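PDB 7CA0: dihydroorotase from Saccharomyces cerevisiae, which catalyses the reversible cyclisation of N-carbamoyl-L-aspartate to dihydroorotate, the third step of de novo pyrimidine biosynthesis. Local coordinates for residues H137-S142 / L154-A159; A260-Q265 / G272-V277. All blocks are in the same frame, centred on the assembly; numbering follows the deposited sequence.

Contact 1: residues H137-S142 / L154-A159; sequences HGEKPS and LNAEEA. With ZN (zinc ion), chain F.
Lys140 and Ala156 are joined by a main-chain hydrogen bond, Lys140 N to Ala156 O, 3.1 Å long and nearly straight (162° at the hydrogen). Two CA-H...O contacts accompany it: Glu139 CA lies 3.4 Å from the same Ala156 O, and Glu157 CA lies 3.3 Å from Gly138 O in the reverse sense, so the two backbones run close together around Glu139 and Glu157.

Van der Waals contact is modest. The Ala156 methyl points at the other segment and packs against the Lys140 carbonyl, Ala156 CB being 3.4 Å from Lys140 O, with Glu139 OE2 a further neighbour at 3.8 Å from that CB. The bent side chain of Lys140 crosses by the Ala159 carbonyl and, less closely, its methyl; the modelled spacing of 2.9 Å between Lys140 CD and Ala159 O is tight and therefore doubtful. An alanine in place of Lys140 would keep the main-chain bond but is likely to open a gap beside the Ala159 carbonyl oxygen and methyl and leave Asn115 OD1 without its weak bond from NZ.

Both segments belong to the long loop that follows barrel strand 133-136 in this metallo-dependent hydrolase fold, and Gly138 is the centre of an inverse gamma turn just beyond the metal ligand. His137 ND1 binds zinc at 2.2 Å, with His180 among the other ligands, consistent with the second zinc site of relatives.

Polar side chains tie the loop to that site. His137 NE2 donates over 2.7 Å to the anti lone pair of Glu139 OE1, which lies close to the imidazole plane and so helps to fix the ring's rotation. With its CG anti to the carbonyl carbon (chi1 -78°), Glu139 can meet the ring through OE1 while OE2 accepts from a water, itself weakly bonded to Glu157 N. The carboxylate of Glu157 turns to Ser183 OG and Thr182 OG1.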
loop_
_atom_site.group_PDB
_atom_site.type_symbol
_atom_site.label_atom_id
_atom_site.label_comp_id
_atom_site.label_asym_id
_atom_site.label_seq_id
_atom_site.Cartn_x
_atom_site.Cartn_y
_atom_site.Cartn_z
ATOM N N HIS A 137 2.674 18.939 -8.224
ATOM C CA HIS A 137 2.415 17.599 -7.690
ATOM C C HIS A 137 1.245 17.039 -8.481
ATOM O O HIS A 137 0.082 17.320 -8.185
ATOM C CB HIS A 137 2.137 17.629 -6.189
ATOM C CG HIS A 137 1.943 16.274 -5.580
ATOM N ND1 HIS A 137 2.738 15.791 -4.554
ATOM C CD2 HIS A 137 1.033 15.302 -5.841
ATOM C CE1 HIS A 137 2.321 14.581 -4.213
ATOM N NE2 HIS A 137 1.289 14.262 -4.979
ATOM N N GLY A 138 1.558 16.267 -9.517
ATOM C CA GLY A 138 0.547 15.845 -10.466
ATOM C C GLY A 138 -0.306 14.674 -10.019
ATOM O O GLY A 138 -0.127 13.557 -10.514
ATOM N N GLU A 139 -1.227 14.902 -9.085
ATOM C CA GLU A 139 -2.168 13.874 -8.657
ATOM C C GLU A 139 -3.551 14.478 -8.432
ATOM O O GLU A 139 -3.695 15.442 -7.676
ATOM C CB GLU A 139 -1.681 13.197 -7.372
ATOM C CG GLU A 139 -0.582 12.165 -7.568
ATOM C CD GLU A 139 -0.400 11.326 -6.344
ATOM O OE1 GLU A 139 0.207 11.833 -5.371
ATOM O OE2 GLU A 139 -0.887 10.177 -6.333
ATOM N N LYS A 140 -4.568 13.900 -9.054
ATOM C CA LYS A 140 -5.902 14.361 -8.693
ATOM C C LYS A 140 -6.339 13.751 -7.363
ATOM O O LYS A 140 -6.051 12.580 -7.090
ATOM C CB LYS A 140 -6.906 14.016 -9.776
ATOM C CG LYS A 140 -7.036 15.094 -10.835
ATOM C CD LYS A 140 -7.650 14.499 -12.073
ATOM C CE LYS A 140 -8.615 15.430 -12.750
ATOM N NZ LYS A 140 -7.969 16.716 -13.096
ATOM N N PRO A 141 -7.052 14.518 -6.540
ATOM C CA PRO A 141 -7.649 13.958 -5.322
ATOM C C PRO A 141 -8.531 12.755 -5.620
ATOM O O PRO A 141 -9.029 12.576 -6.734
ATOM C CB PRO A 141 -8.459 15.127 -4.752
ATOM C CG PRO A 141 -7.780 16.356 -5.281
ATOM C CD PRO A 141 -7.305 15.965 -6.667
ATOM N N SER A 142 -8.650 11.883 -4.629
ATOM C CA SER A 142 -9.389 10.642 -4.804
ATOM C C SER A 142 -10.899 10.878 -4.839
ATOM O O SER A 142 -11.431 11.806 -4.216
ATOM C CB SER A 142 -9.039 9.659 -3.693
ATOM O OG SER A 142 -7.755 9.100 -3.906
ATOM N N LEU A 154 -3.446 4.843 -7.241
ATOM C CA LEU A 154 -2.754 4.178 -8.343
ATOM C C LEU A 154 -2.975 4.832 -9.703
ATOM O O LEU A 154 -2.092 4.748 -10.557
ATOM C CB LEU A 154 -3.180 2.714 -8.422
ATOM C CG LEU A 154 -2.134 1.807 -9.044
ATOM C CD1 LEU A 154 -0.905 1.834 -8.165
ATOM C CD2 LEU A 154 -2.665 0.389 -9.155
ATOM N N ASN A 155 -4.128 5.449 -9.967
ATOM C CA ASN A 155 -4.330 6.112 -11.258
ATOM C C ASN A 155 -4.383 7.633 -11.144
ATOM O O ASN A 155 -4.571 8.313 -12.162
ATOM C CB ASN A 155 -5.600 5.593 -11.955
ATOM C CG ASN A 155 -6.880 6.000 -11.251
ATOM O OD1 ASN A 155 -6.878 6.653 -10.194
ATOM N ND2 ASN A 155 -7.997 5.581 -11.824
ATOM N N ALA A 156 -4.187 8.177 -9.937
ATOM C CA ALA A 156 -4.322 9.611 -9.705
ATOM C C ALA A 156 -3.308 10.420 -10.498
ATOM O O ALA A 156 -3.569 11.586 -10.817
ATOM C CB ALA A 156 -4.187 9.913 -8.210
ATOM N N GLU A 157 -2.126 9.851 -10.767
ATOM C CA GLU A 157 -1.134 10.553 -11.577
ATOM C C GLU A 157 -1.532 10.579 -13.044
ATOM O O GLU A 157 -1.440 11.625 -13.701
ATOM C CB GLU A 157 0.235 9.896 -11.422
ATOM C CG GLU A 157 1.255 10.380 -12.435
ATOM C CD GLU A 157 2.671 10.080 -12.016
ATOM O OE1 GLU A 157 3.054 10.508 -10.902
ATOM O OE2 GLU A 157 3.398 9.423 -12.787
ATOM N N GLU A 158 -1.988 9.442 -13.573
ATOM C CA GLU A 158 -2.491 9.411 -14.941
ATOM C C GLU A 158 -3.711 10.315 -15.097
ATOM O O GLU A 158 -3.814 11.067 -16.071
ATOM C CB GLU A 158 -2.828 7.976 -15.336
ATOM C CG GLU A 158 -3.213 7.822 -16.775
ATOM C CD GLU A 158 -3.283 6.380 -17.187
ATOM O OE1 GLU A 158 -2.712 5.535 -16.471
ATOM O OE2 GLU A 158 -3.902 6.089 -18.233
ATOM N N ALA A 159 -4.595 10.281 -14.095
ATOM C CA ALA A 159 -5.821 11.113 -14.101
ATOM C C ALA A 159 -5.449 12.602 -14.104
ATOM O O ALA A 159 -6.316 13.422 -14.466
ATOM C CB ALA A 159 -6.684 10.763 -12.913
HETATM ZN ZN ZN F . 4.811 15.923 -3.890
HETATM O O HOH W 1 -0.805 8.385 -8.459
#

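Contact 2: residues A260-Q265 / G272-V277. With FOT (5-fluoro-2,6-dioxo-1,2,3,6-tetrahydropyrimidine-4-carboxylic acid), chain G.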
loop_
_atom_site.group_PDB
_atom_site.type_symbol
_atom_site.label_atom_id
_atom_site.label_comp_id
_atom_site.label_asym_id
_atom_site.label_seq_id
_atom_site.Cartn_x
_atom_site.Cartn_y
_atom_site.Cartn_z
ATOM N N ALA A 260 11.827 13.943 2.113
ATOM C CA ALA A 260 10.720 14.419 2.942
ATOM C C ALA A 260 10.887 13.866 4.353
ATOM O O ALA A 260 10.426 12.753 4.648
ATOM C CB ALA A 260 9.377 13.989 2.362
ATOM N N PRO A 261 11.593 14.577 5.232
ATOM C CA PRO A 261 11.836 14.044 6.585
ATOM C C PRO A 261 10.583 14.081 7.456
ATOM O O PRO A 261 9.818 15.049 7.440
ATOM C CB PRO A 261 12.933 14.959 7.144
ATOM C CG PRO A 261 12.876 16.212 6.317
ATOM C CD PRO A 261 12.212 15.899 5.009
ATOM N N HIS A 262 10.352 12.974 8.176
ATOM C CA HIS A 262 9.337 12.836 9.215
ATOM C C HIS A 262 9.956 12.117 10.405
ATOM O O HIS A 262 10.711 11.148 10.217
ATOM C CB HIS A 262 8.110 12.036 8.729
ATOM C CG HIS A 262 7.250 12.783 7.756
ATOM N ND1 HIS A 262 6.267 13.658 8.156
ATOM C CD2 HIS A 262 7.244 12.805 6.404
ATOM C CE1 HIS A 262 5.691 14.194 7.093
ATOM N NE2 HIS A 262 6.266 13.691 6.016
ATOM N N PRO A 263 9.654 12.533 11.631
ATOM C CA PRO A 263 10.147 11.767 12.779
ATOM C C PRO A 263 9.552 10.365 12.765
ATOM O O PRO A 263 8.445 10.141 12.271
ATOM C CB PRO A 263 9.693 12.592 13.998
ATOM C CG PRO A 263 8.685 13.564 13.483
ATOM C CD PRO A 263 8.927 13.757 12.024
ATOM N N VAL A 264 10.346 9.404 13.237
ATOM C CA VAL A 264 9.949 7.996 13.198
ATOM C C VAL A 264 8.548 7.779 13.771
ATOM O O VAL A 264 7.799 6.921 13.293
ATOM C CB VAL A 264 11.005 7.126 13.905
ATOM C CG1 VAL A 264 11.095 7.453 15.388
ATOM C CG2 VAL A 264 10.674 5.680 13.704
ATOM N N GLN A 265 8.170 8.534 14.808
ATOM C CA GLN A 265 6.857 8.328 15.416
ATOM C C GLN A 265 5.717 8.685 14.474
ATOM O O GLN A 265 4.592 8.210 14.685
ATOM C CB GLN A 265 6.708 9.174 16.684
ATOM C CG GLN A 265 8.014 9.331 17.423
ATOM C CD GLN A 265 8.717 10.610 17.013
ATOM O OE1 GLN A 265 8.067 11.633 16.759
ATOM N NE2 GLN A 265 10.040 10.543 16.874
ATOM N N GLY A 272 -3.028 7.068 9.239
ATOM C CA GLY A 272 -2.493 8.392 8.980
ATOM C C GLY A 272 -0.976 8.443 8.974
ATOM O O GLY A 272 -0.392 9.422 9.457
ATOM N N VAL A 273 -0.322 7.396 8.453
ATOM C CA VAL A 273 1.127 7.422 8.270
ATOM C C VAL A 273 1.501 8.614 7.409
ATOM O O VAL A 273 0.949 8.807 6.319
ATOM C CB VAL A 273 1.615 6.124 7.614
ATOM C CG1 VAL A 273 2.997 6.333 7.064
ATOM C CG2 VAL A 273 1.581 4.931 8.608
ATOM N N CYS A 274 2.456 9.415 7.880
ATOM C CA CYS A 274 2.914 10.532 7.069
ATOM C C CYS A 274 3.600 9.999 5.823
ATOM O O CYS A 274 4.431 9.106 5.907
ATOM C CB CYS A 274 3.873 11.404 7.865
ATOM S SG CYS A 274 3.103 12.196 9.234
ATOM N N ALA A 275 3.144 10.451 4.672
ATOM C CA ALA A 275 3.759 9.984 3.424
ATOM C C ALA A 275 5.152 10.560 3.388
ATOM O O ALA A 275 5.343 11.462 4.103
ATOM C CB ALA A 275 2.971 10.537 2.279
ATOM N N GLY A 276 6.127 9.875 2.824
ATOM C CA GLY A 276 7.405 10.547 2.564
ATOM C C GLY A 276 8.636 9.728 2.905
ATOM O O GLY A 276 8.681 9.039 3.937
ATOM N N VAL A 277 9.643 9.809 2.034
ATOM C CA VAL A 277 10.888 9.054 2.154
ATOM C C VAL A 277 12.018 10.046 2.327
ATOM O O VAL A 277 12.093 11.023 1.584
ATOM C CB VAL A 277 11.134 8.182 0.902
ATOM C CG1 VAL A 277 12.421 7.415 1.026
ATOM C CG2 VAL A 277 9.964 7.241 0.608
HETATM C C2 FOT G . 6.315 16.704 2.315
HETATM C C6 FOT G . 6.042 14.523 2.771
HETATM C C5 FOT G . 5.777 14.264 1.419
HETATM O O2 FOT G . 6.555 17.760 2.753
HETATM N N3 FOT G . 6.077 16.574 0.969
HETATM N N1 FOT G . 6.305 15.711 3.222
HETATM O O6 FOT G . 6.073 13.726 3.643
HETATM F F5 FOT G . 5.514 13.021 0.923
HETATM C C4 FOT G . 5.801 15.388 0.469
HETATM C C41 FOT G . 5.513 15.193 -1.036
HETATM O O42 FOT G . 5.100 16.126 -1.756
HETATM O O41 FOT G . 5.675 14.096 -1.615
#
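His262 lies with one imidazole face against Cys274 and an edge toward the bound 5-fluoroorotate, in the loop that follows strand 253-255 of the TIM-barrel-like amidohydrolase fold and helps to line its pyrimidine pocket. The face contact is a CH-pi interaction: Cys274 CB stands 3.4 Å from the centroid of the His262 ring, only 17° off the ring normal, and is displaced toward the ND1-CE1 rim. The cysteine sulfur is further from the ring normal, SG being 4.2 Å from the His262 centroid and 41° off the normal, so the methylene carries the face contact and the sulfur approaches obliquely.

The torsion chi1 of -72° puts CG of His262 anti to the carbonyl carbon, and the ring thereby reaches across to the other segment with NE2 directed at the ligand. A hydrogen bond runs from His262 NE2 to FOT O6 over a modelled 2.4 Å, which is doubtfully short, although the pairing itself agrees with O6 lying near the ring plane. Arg18 NH1 and Asn43 ND2 also bond the ligand.

Ala260 points its methyl at the pyrimidine, with Ala260 CB 3.4 Å from FOT C6. Gly276 lies at the fluorine edge and contributes bare backbone, Gly276 CA being 3.5 Å from FOT F5. At its main-chain angles a CB would be jammed against the preceding carbonyl oxygen, which by itself calls for glycine; such a CB would also be tight against Ala260 CB and His262 CD2. Nearby, Ala275 CB is 3.8 Å from FOT F5.

At the zinc-proximal end the two segments are tied by their backbones, where Ala260 N donates a hydrogen bond to Val277 O over 3.0 Å.

How the contacts relate
Contact 1 closes before contact 2 opens along the chain, and both lie in loops that follow parallel strands of the barrel and reach the same active site. The segments of contact 1 come after strand 133-136, whereas those of contact 2 come after strand 253-255. The contact centres are 20 Å apart and their nearest atoms about 8 Å, so the contacts do not touch. Fluoroorotate nevertheless meets both, touching His137 of contact 1 and lying against His262 of contact 2. One loop thus supplies a zinc ligand and the other a pocket wall, and both reach the second subunit.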